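PDB 2WGB: TetR family transcriptional repressor LfrR from Mycobacterium smegmatis, which represses transcription of the lfrRA operon by binding directly to the promoter region of lfrR-lfrA. Local coordinates for residues A62-V67 with A120-G125; A87-V92 with E131-A136; P101-V106 with L155-Y160. All blocks are in the same frame, centred on the assembly; numbering follows the deposited sequence.

Contact 1: residues A62-V67 with A120-G125; sequences ALARHV and AYFDIG. With SO4 (sulfate ion), chain C.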
loop_
_atom_site.group_PDB
_atom_site.type_symbol
_atom_site.label_atom_id
_atom_site.label_comp_id
_atom_site.label_asym_id
_atom_site.label_seq_id
_atom_site.Cartn_x
_atom_site.Cartn_y
_atom_site.Cartn_z
ATOM N N ALA A 62 -11.460 -19.931 5.301
ATOM C CA ALA A 62 -12.389 -19.178 6.146
ATOM C C ALA A 62 -12.102 -17.669 6.141
ATOM O O ALA A 62 -13.027 -16.840 6.162
ATOM C CB ALA A 62 -12.370 -19.730 7.581
ATOM N N LEU A 63 -10.826 -17.301 6.128
ATOM C CA LEU A 63 -10.467 -15.891 6.070
ATOM C C LEU A 63 -10.988 -15.234 4.774
ATOM O O LEU A 63 -11.518 -14.128 4.797
ATOM C CB LEU A 63 -8.948 -15.722 6.163
ATOM C CG LEU A 63 -8.411 -14.292 6.059
ATOM C CD1 LEU A 63 -9.055 -13.369 7.113
ATOM C CD2 LEU A 63 -6.883 -14.303 6.212
ATOM N N ALA A 64 -10.811 -15.906 3.641
ATOM C CA ALA A 64 -11.265 -15.342 2.369
ATOM C C ALA A 64 -12.773 -15.093 2.390
ATOM O O ALA A 64 -13.253 -14.066 1.925
ATOM C CB ALA A 64 -10.873 -16.270 1.188
ATOM N N ARG A 65 -13.536 -16.050 2.901
ATOM C CA ARG A 65 -14.983 -15.861 2.999
ATOM C C ARG A 65 -15.337 -14.671 3.914
ATOM O O ARG A 65 -16.244 -13.892 3.623
ATOM C CB ARG A 65 -15.663 -17.137 3.499
ATOM C CG ARG A 65 -17.095 -16.935 3.993
ATOM C CD ARG A 65 -17.779 -18.272 4.310
ATOM N NE ARG A 65 -17.742 -19.156 3.151
ATOM C CZ ARG A 65 -18.711 -19.240 2.243
ATOM N NH1 ARG A 65 -18.581 -20.059 1.209
ATOM N NH2 ARG A 65 -19.811 -18.510 2.372
ATOM N N HIS A 66 -14.612 -14.533 5.017
ATOM C CA HIS A 66 -14.857 -13.455 5.975
ATOM C C HIS A 66 -14.541 -12.093 5.352
ATOM O O HIS A 66 -15.297 -11.139 5.512
ATOM C CB HIS A 66 -14.014 -13.703 7.235
ATOM C CG HIS A 66 -14.079 -12.605 8.253
ATOM N ND1 HIS A 66 -15.249 -12.234 8.883
ATOM C CD2 HIS A 66 -13.102 -11.834 8.792
ATOM C CE1 HIS A 66 -14.994 -11.264 9.744
ATOM N NE2 HIS A 66 -13.699 -11.002 9.707
ATOM N N VAL A 67 -13.423 -12.014 4.633
ATOM C CA VAL A 67 -13.040 -10.795 3.924
ATOM C C VAL A 67 -14.116 -10.416 2.895
ATOM O O VAL A 67 -14.517 -9.253 2.808
ATOM C CB VAL A 67 -11.666 -10.971 3.223
ATOM C CG1 VAL A 67 -11.435 -9.895 2.157
ATOM C CG2 VAL A 67 -10.522 -10.993 4.265
ATOM N N ALA A 120 -4.152 -12.284 -5.233
ATOM C CA ALA A 120 -4.857 -13.071 -6.246
ATOM C C ALA A 120 -5.828 -14.076 -5.605
ATOM O O ALA A 120 -6.924 -14.315 -6.118
ATOM C CB ALA A 120 -3.849 -13.793 -7.170
ATOM N N TYR A 121 -5.419 -14.665 -4.487
ATOM C CA TYR A 121 -6.253 -15.637 -3.781
ATOM C C TYR A 121 -7.533 -14.992 -3.210
ATOM O O TYR A 121 -8.637 -15.497 -3.401
ATOM C CB TYR A 121 -5.446 -16.324 -2.659
ATOM C CG TYR A 121 -6.283 -17.289 -1.839
ATOM C CD1 TYR A 121 -6.651 -18.524 -2.350
ATOM C CD2 TYR A 121 -6.732 -16.946 -0.570
ATOM C CE1 TYR A 121 -7.427 -19.404 -1.612
ATOM C CE2 TYR A 121 -7.504 -17.813 0.174
ATOM C CZ TYR A 121 -7.845 -19.038 -0.346
ATOM O OH TYR A 121 -8.613 -19.900 0.403
ATOM N N PHE A 122 -7.375 -13.882 -2.500
ATOM C CA PHE A 122 -8.527 -13.137 -2.001
ATOM C C PHE A 122 -9.420 -12.593 -3.121
ATOM O O PHE A 122 -10.641 -12.565 -2.963
ATOM C CB PHE A 122 -8.084 -11.991 -1.093
ATOM C CG PHE A 122 -7.463 -12.451 0.208
ATOM C CD1 PHE A 122 -8.038 -13.483 0.942
ATOM C CD2 PHE A 122 -6.319 -11.853 0.686
ATOM C CE1 PHE A 122 -7.468 -13.917 2.137
ATOM C CE2 PHE A 122 -5.734 -12.285 1.878
ATOM C CZ PHE A 122 -6.313 -13.313 2.602
ATOM N N ASP A 123 -8.807 -12.136 -4.214
ATOM C CA ASP A 123 -9.547 -11.661 -5.403
ATOM C C ASP A 123 -10.614 -10.621 -5.021
ATOM O O ASP A 123 -11.820 -10.874 -5.088
ATOM C CB ASP A 123 -10.162 -12.849 -6.152
ATOM C CG ASP A 123 -10.606 -12.494 -7.567
ATOM O OD1 ASP A 123 -10.491 -11.315 -7.961
ATOM O OD2 ASP A 123 -11.080 -13.411 -8.279
ATOM N N ILE A 124 -10.136 -9.442 -4.638
ATOM C CA ILE A 124 -10.981 -8.354 -4.163
ATOM C C ILE A 124 -11.120 -7.296 -5.264
ATOM O O ILE A 124 -10.160 -6.572 -5.556
ATOM C CB ILE A 124 -10.335 -7.706 -2.909
ATOM C CG1 ILE A 124 -10.140 -8.747 -1.799
ATOM C CG2 ILE A 124 -11.180 -6.545 -2.387
ATOM C CD1 ILE A 124 -9.119 -8.300 -0.723
ATOM N N GLY A 125 -12.301 -7.211 -5.876
ATOM C CA GLY A 125 -12.530 -6.261 -6.958
ATOM C C GLY A 125 -13.025 -4.908 -6.476
ATOM O O GLY A 125 -13.066 -4.660 -5.270
HETATM S S SO4 C . -21.799 -17.963 -0.664
HETATM O O1 SO4 C . -20.895 -17.831 -1.800
HETATM O O2 SO4 C . -23.178 -17.823 -1.126
HETATM O O3 SO4 C . -21.594 -19.275 -0.058
HETATM O O4 SO4 C . -21.509 -16.919 0.319
#

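Contact 2: residues A87-V92 with E131-A136; sequences AALRRV and EVLNRA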
loop_
_atom_site.group_PDB
_atom_site.type_symbol
_atom_site.label_atom_id
_atom_site.label_comp_id
_atom_site.label_asym_id
_atom_site.label_seq_id
_atom_site.Cartn_x
_atom_site.Cartn_y
_atom_site.Cartn_z
ATOM N N ALA A 87 -21.191 13.202 -1.144
ATOM C CA ALA A 87 -21.582 12.457 0.044
ATOM C C ALA A 87 -21.346 10.966 -0.151
ATOM O O ALA A 87 -20.900 10.271 0.768
ATOM C CB ALA A 87 -23.054 12.735 0.389
ATOM N N ALA A 88 -21.646 10.471 -1.349
ATOM C CA ALA A 88 -21.440 9.057 -1.665
ATOM C C ALA A 88 -19.953 8.660 -1.573
ATOM O O ALA A 88 -19.596 7.622 -1.009
ATOM C CB ALA A 88 -22.010 8.743 -3.046
ATOM N N LEU A 89 -19.082 9.500 -2.113
ATOM C CA LEU A 89 -17.648 9.240 -2.018
ATOM C C LEU A 89 -17.173 9.182 -0.561
ATOM O O LEU A 89 -16.355 8.336 -0.200
ATOM C CB LEU A 89 -16.865 10.300 -2.793
ATOM C CG LEU A 89 -15.363 10.052 -2.913
ATOM C CD1 LEU A 89 -15.073 8.696 -3.572
ATOM C CD2 LEU A 89 -14.757 11.174 -3.719
ATOM N N ARG A 90 -17.671 10.090 0.277
ATOM C CA ARG A 90 -17.295 10.087 1.685
ATOM C C ARG A 90 -17.715 8.797 2.387
ATOM O O ARG A 90 -16.961 8.238 3.173
ATOM C CB ARG A 90 -17.871 11.296 2.431
ATOM C CG ARG A 90 -17.591 11.225 3.927
ATOM C CD ARG A 90 -18.082 12.443 4.701
ATOM N NE ARG A 90 -17.485 12.466 6.035
ATOM C CZ ARG A 90 -16.436 13.207 6.368
ATOM N NH1 ARG A 90 -15.877 14.002 5.470
ATOM N NH2 ARG A 90 -15.949 13.158 7.601
ATOM N N ARG A 91 -18.932 8.331 2.112
ATOM C CA ARG A 91 -19.388 7.051 2.653
ATOM C C ARG A 91 -18.480 5.901 2.199
ATOM O O ARG A 91 -18.165 5.010 2.977
ATOM C CB ARG A 91 -20.843 6.751 2.243
ATOM C CG ARG A 91 -21.881 7.703 2.826
ATOM C CD ARG A 91 -23.297 7.125 2.733
ATOM N NE ARG A 91 -23.663 6.823 1.356
ATOM C CZ ARG A 91 -24.227 7.684 0.518
ATOM N NH1 ARG A 91 -24.512 8.917 0.907
ATOM N NH2 ARG A 91 -24.509 7.307 -0.712
ATOM N N VAL A 92 -18.076 5.922 0.935
ATOM C CA VAL A 92 -17.136 4.929 0.418
ATOM C C VAL A 92 -15.788 4.953 1.164
ATOM O O VAL A 92 -15.312 3.921 1.664
ATOM C CB VAL A 92 -16.932 5.106 -1.101
ATOM C CG1 VAL A 92 -15.671 4.365 -1.579
ATOM C CG2 VAL A 92 -18.164 4.616 -1.844
ATOM N N GLU A 131 -17.079 3.103 -10.334
ATOM C CA GLU A 131 -18.220 3.826 -10.893
ATOM C C GLU A 131 -18.514 5.138 -10.155
ATOM O O GLU A 131 -18.871 6.129 -10.782
ATOM C CB GLU A 131 -19.457 2.937 -10.962
ATOM C CG GLU A 131 -19.348 1.808 -12.003
ATOM C CD GLU A 131 -18.979 2.310 -13.401
ATOM O OE1 GLU A 131 -19.534 3.344 -13.844
ATOM O OE2 GLU A 131 -18.133 1.663 -14.065
ATOM N N VAL A 132 -18.345 5.153 -8.838
ATOM C CA VAL A 132 -18.498 6.411 -8.103
ATOM C C VAL A 132 -17.410 7.412 -8.488
ATOM O O VAL A 132 -17.687 8.603 -8.641
ATOM C CB VAL A 132 -18.586 6.223 -6.556
ATOM C CG1 VAL A 132 -17.252 5.795 -5.971
ATOM C CG2 VAL A 132 -19.056 7.517 -5.893
ATOM N N LEU A 133 -16.179 6.935 -8.675
ATOM C CA LEU A 133 -15.086 7.810 -9.126
ATOM C C LEU A 133 -15.367 8.406 -10.500
ATOM O O LEU A 133 -15.067 9.579 -10.763
ATOM C CB LEU A 133 -13.749 7.058 -9.164
ATOM C CG LEU A 133 -13.208 6.593 -7.813
ATOM C CD1 LEU A 133 -12.037 5.621 -8.022
ATOM C CD2 LEU A 133 -12.802 7.782 -6.921
ATOM N N ASN A 134 -15.932 7.588 -11.382
ATOM C CA ASN A 134 -16.305 8.028 -12.720
ATOM C C ASN A 134 -17.381 9.107 -12.636
ATOM O O ASN A 134 -17.356 10.096 -13.371
ATOM C CB ASN A 134 -16.845 6.854 -13.542
ATOM C CG ASN A 134 -15.765 5.898 -14.004
ATOM O OD1 ASN A 134 -14.569 6.183 -13.906
ATOM N ND2 ASN A 134 -16.190 4.749 -14.531
ATOM N N ARG A 135 -18.332 8.905 -11.731
ATOM C CA ARG A 135 -19.426 9.851 -11.537
ATOM C C ARG A 135 -18.861 11.224 -11.135
ATOM O O ARG A 135 -19.466 12.256 -11.403
ATOM C CB ARG A 135 -20.381 9.299 -10.463
ATOM C CG ARG A 135 -21.742 9.969 -10.379
ATOM C CD ARG A 135 -22.845 8.967 -10.005
ATOM N NE ARG A 135 -22.855 8.577 -8.592
ATOM C CZ ARG A 135 -23.523 9.234 -7.642
ATOM N NH1 ARG A 135 -23.492 8.811 -6.383
ATOM N NH2 ARG A 135 -24.218 10.320 -7.949
ATOM N N ALA A 136 -17.687 11.221 -10.508
ATOM C CA ALA A 136 -17.063 12.449 -10.005
ATOM C C ALA A 136 -15.888 12.949 -10.854
ATOM O O ALA A 136 -15.142 13.830 -10.427
ATOM C CB ALA A 136 -16.608 12.241 -8.563
#

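Contact 3: residues P101-V106 with L155-Y160; sequences PIVLFV and LMQAGY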
loop_
_atom_site.group_PDB
_atom_site.type_symbol
_atom_site.label_atom_id
_atom_site.label_comp_id
_atom_site.label_asym_id
_atom_site.label_seq_id
_atom_site.Cartn_x
_atom_site.Cartn_y
_atom_site.Cartn_z
ATOM N N PRO A 101 -6.901 -3.684 7.178
ATOM C CA PRO A 101 -5.835 -4.171 6.290
ATOM C C PRO A 101 -6.351 -4.784 4.988
ATOM O O PRO A 101 -5.559 -5.032 4.080
ATOM C CB PRO A 101 -5.133 -5.237 7.143
ATOM C CG PRO A 101 -6.234 -5.719 8.092
ATOM C CD PRO A 101 -6.972 -4.452 8.436
ATOM N N ILE A 102 -7.652 -5.040 4.899
ATOM C CA ILE A 102 -8.236 -5.540 3.652
ATOM C C ILE A 102 -7.875 -4.639 2.458
ATOM O O ILE A 102 -7.653 -5.132 1.348
ATOM C CB ILE A 102 -9.769 -5.711 3.787
ATOM C CG1 ILE A 102 -10.076 -6.901 4.708
ATOM C CG2 ILE A 102 -10.434 -5.883 2.416
ATOM C CD1 ILE A 102 -11.573 -7.094 5.025
ATOM N N VAL A 103 -7.770 -3.327 2.687
ATOM C CA VAL A 103 -7.501 -2.413 1.562
ATOM C C VAL A 103 -6.114 -2.628 0.941
ATOM O O VAL A 103 -5.873 -2.228 -0.200
ATOM C CB VAL A 103 -7.639 -0.908 1.930
ATOM C CG1 VAL A 103 -9.048 -0.581 2.400
ATOM C CG2 VAL A 103 -6.577 -0.484 2.956
ATOM N N LEU A 104 -5.214 -3.254 1.692
ATOM C CA LEU A 104 -3.867 -3.546 1.191
ATOM C C LEU A 104 -3.880 -4.601 0.089
ATOM O O LEU A 104 -2.949 -4.669 -0.715
ATOM C CB LEU A 104 -2.981 -4.032 2.336
ATOM C CG LEU A 104 -2.820 -3.085 3.530
ATOM C CD1 LEU A 104 -2.074 -3.780 4.648
ATOM C CD2 LEU A 104 -2.074 -1.829 3.108
ATOM N N PHE A 105 -4.935 -5.418 0.050
ATOM C CA PHE A 105 -4.984 -6.565 -0.864
ATOM C C PHE A 105 -5.849 -6.405 -2.111
ATOM O O PHE A 105 -6.024 -7.364 -2.869
ATOM C CB PHE A 105 -5.381 -7.838 -0.098
ATOM C CG PHE A 105 -4.340 -8.269 0.903
ATOM C CD1 PHE A 105 -3.349 -9.172 0.550
ATOM C CD2 PHE A 105 -4.335 -7.742 2.190
ATOM C CE1 PHE A 105 -2.369 -9.552 1.468
ATOM C CE2 PHE A 105 -3.366 -8.121 3.108
ATOM C CZ PHE A 105 -2.382 -9.026 2.744
ATOM N N VAL A 106 -6.375 -5.205 -2.343
ATOM C CA VAL A 106 -7.232 -4.964 -3.521
ATOM C C VAL A 106 -6.516 -5.416 -4.810
ATOM O O VAL A 106 -5.348 -5.093 -5.033
ATOM C CB VAL A 106 -7.688 -3.481 -3.578
ATOM C CG1 VAL A 106 -8.403 -3.162 -4.880
ATOM C CG2 VAL A 106 -8.591 -3.178 -2.376
ATOM N N LEU A 155 -4.328 6.035 -1.846
ATOM C CA LEU A 155 -4.699 6.952 -0.761
ATOM C C LEU A 155 -5.427 6.241 0.391
ATOM O O LEU A 155 -5.237 6.589 1.559
ATOM C CB LEU A 155 -5.560 8.109 -1.292
ATOM C CG LEU A 155 -4.822 9.171 -2.113
ATOM C CD1 LEU A 155 -5.833 10.180 -2.694
ATOM C CD2 LEU A 155 -3.735 9.882 -1.246
ATOM N N MET A 156 -6.255 5.252 0.072
ATOM C CA MET A 156 -6.908 4.460 1.131
ATOM C C MET A 156 -5.865 3.695 1.952
ATOM O O MET A 156 -5.987 3.579 3.183
ATOM C CB MET A 156 -7.912 3.459 0.543
ATOM C CG MET A 156 -9.178 4.064 -0.056
ATOM S SD MET A 156 -10.055 5.219 1.032
ATOM C CE MET A 156 -10.082 4.294 2.565
ATOM N N GLN A 157 -4.859 3.152 1.264
ATOM C CA GLN A 157 -3.772 2.423 1.933
ATOM C C GLN A 157 -2.930 3.364 2.799
ATOM O O GLN A 157 -2.563 3.017 3.928
ATOM C CB GLN A 157 -2.909 1.654 0.912
ATOM C CG GLN A 157 -3.727 0.549 0.183
ATOM C CD GLN A 157 -3.105 0.087 -1.133
ATOM O OE1 GLN A 157 -2.038 0.543 -1.523
ATOM N NE2 GLN A 157 -3.781 -0.837 -1.815
ATOM N N ALA A 158 -2.640 4.560 2.285
ATOM C CA ALA A 158 -1.970 5.584 3.091
ATOM C C ALA A 158 -2.793 5.911 4.329
ATOM O O ALA A 158 -2.245 6.098 5.417
ATOM C CB ALA A 158 -1.731 6.853 2.268
ATOM N N GLY A 159 -4.117 5.992 4.168
ATOM C CA GLY A 159 -4.984 6.303 5.295
ATOM C C GLY A 159 -5.004 5.210 6.357
ATOM O O GLY A 159 -4.998 5.488 7.561
ATOM N N TYR A 160 -5.069 3.961 5.904
ATOM C CA TYR A 160 -4.930 2.814 6.793
ATOM C C TYR A 160 -3.607 2.863 7.579
ATOM O O TYR A 160 -3.594 2.709 8.806
ATOM C CB TYR A 160 -5.055 1.484 6.023
ATOM C CG TYR A 160 -4.691 0.322 6.912
ATOM C CD1 TYR A 160 -5.465 0.015 8.025
ATOM C CD2 TYR A 160 -3.535 -0.414 6.692
ATOM C CE1 TYR A 160 -5.115 -1.029 8.879
ATOM C CE2 TYR A 160 -3.179 -1.456 7.540
ATOM C CZ TYR A 160 -3.971 -1.757 8.623
ATOM O OH TYR A 160 -3.605 -2.781 9.466
#

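Contact 1: residues A62-V67 with A120-G125
The methyl of Ala-64 is the small bump at the centre of this contact, and the aromatic side chains of Tyr-121 and Phe-122 form the hollow that takes it. Its CB lies 3.8 Å from Tyr-121 CE2 and 4.0 Å from Phe-122 CD1. It meets the Phe-122 ring at the edge, in the ring plane, and the Tyr-121 ring at a slant. With so small a residue on helix 56-78, the backbones come close: the CA atoms of Ala-64 and Phe-122 are 5.6 Å apart. Phe-122 has CG anti to its carbonyl carbon (chi1 -67°), and its CZ comes within 3.8 Å of Leu-63 CD2. One turn further on, Val-67 and Ile-124 cross at about a right angle, with CG1 of the valine 4.0 Å from CD1 of the isoleucine. Arg-65 takes no part in the packing; it holds a sulfate ion, probably from the crystallisation liquor, NH2 donating to O3 over 3.1 Å. Helix 10-29 backs the buried side, Leu-27 touching Leu-63 and Met-24 touching Val-67. Phe-105 packs its ring edge-to-face with Phe-122, and His-68 bonds through NE2 to the carbonyl oxygen of Phe-122. Helix 56-78 runs from the N-terminal DNA-binding domain into the regulatory domain, as the connecting helix of TetR-family repressors does, and this contact seats the end of helix 116-122 on it.

Contact 2: residues A87-V92 with E131-A136
Val-132 points toward helix 85-97 and touches three of its residues, Ala-88, Leu-89 and Val-92. Its two methyls divide the work. CG2 lies 4.3 Å from Ala-88 CB, while CG1 reaches Leu-89 CD1 at 4.3 Å and Val-92 CG2 at 4.4 Å. Leu-89 holds CG anti to its backbone N (chi1 -173°), which brings CD1 forward to Leu-133 CD2, 4.1 Å away. These methyl contacts are not especially close, but they are several and buried: Leu-89 also packs on Met-177 and Leu-180 of helix 169-182 and on Ile-185 of the second subunit, and Phe-152 of helix 147-164 touches both Val-92 and Leu-133. The solvent side depends on one long side chain. Arg-135, an exposed residue, bends at chi2 and chi3 so that its guanidinium comes round to Ala-88, NH1 standing 3.7 Å from the methyl CB at a slant. Its charged end is held from elsewhere, NH2 donating to the carbonyl of Gly-83 and NH1 to that of Pro-80. Arg-91 NH2, 6.0 Å from Arg-135 NH1, is a like charge not in contact with it, probably eased by its own bonds to the carbonyls of Asp-79 and Ser-82. The two short helical segments run nearly antiparallel, at 148°, with their axes 10.2 Å apart. The pair belongs to the all-helical regulatory domain of this TetR-family repressor.

Contact 3: residues P101-V106 with L155-Y160
Pro-101 to Leu-104 belong to a 3-10 segment whose backbone passes beside helix 147-164; the CA atoms come nearest between Leu-104 and Gln-157 (6.0 Å) and between Pro-101 and Tyr-160 (7.1 Å). Tyr-160 makes the broadest contact. Its CG is anti to the backbone N, which carries the ring across to Pro-101. The proline lies over one face in a CH-pi contact, CA being 4.0 Å from the ring centroid and only 19° off the normal. Pro-101 N sits over the same face nearer the rim, 3.6 Å from Tyr-160 CE1. Leu-104 crosses the tyrosine side chain at about a right angle and sets its CD1 3.9 Å from Tyr-160 CE2. Between these groups Val-103 points at the helix; its CG2 touches Tyr-160 CB at 3.9 Å and also meets CG of Gln-157. The polar link is made by the amide of Gln-157, extended beyond CG, whose NE2 donates to Val-103 O over 3.0 Å with an N-H...O angle of 156°. The acceptor lies near the amide plane, whereas the donor is tilted 25° from the carbonyl plane. NE2 also donates to the backbone oxygen of Glu-109. Met-24 and Leu-25 of helix 10-29, part of the N-terminal DNA-binding domain, also touch Pro-101. OE1 of Gln-157 accepts from NE2 of Gln-157 of the second subunit, so helix 147-164, with segment 101-106 packed on it, meets its own copy, consistent with the helical-bundle dimer interface of TetR-family repressors.

Overall arrangement
All three contacts are largely buried, but they lie at different depths: the centre of contact 3 is about 5 Å from the chain centre, that of contact 1 about 11 Å and that of contact 2 about 17 Å. Contacts 1 and 3 touch directly, Ile-124 packing on Phe-105 and Val-67 on Ile-102, and both reach helix 10-29. Contact 2 stands apart, its nearest atoms about 5 Å from contact 3 and about 10 Å from contact 1, though helix 147-164 serves both 2 and 3. Neither contact 1 nor contact 2 has a polar bond between its segments, but an arginine tip joins the packing of contact 2; contact 3 adds a hydrogen bond. Contacts 2 and 3 also meet the second subunit; contact 1 does not.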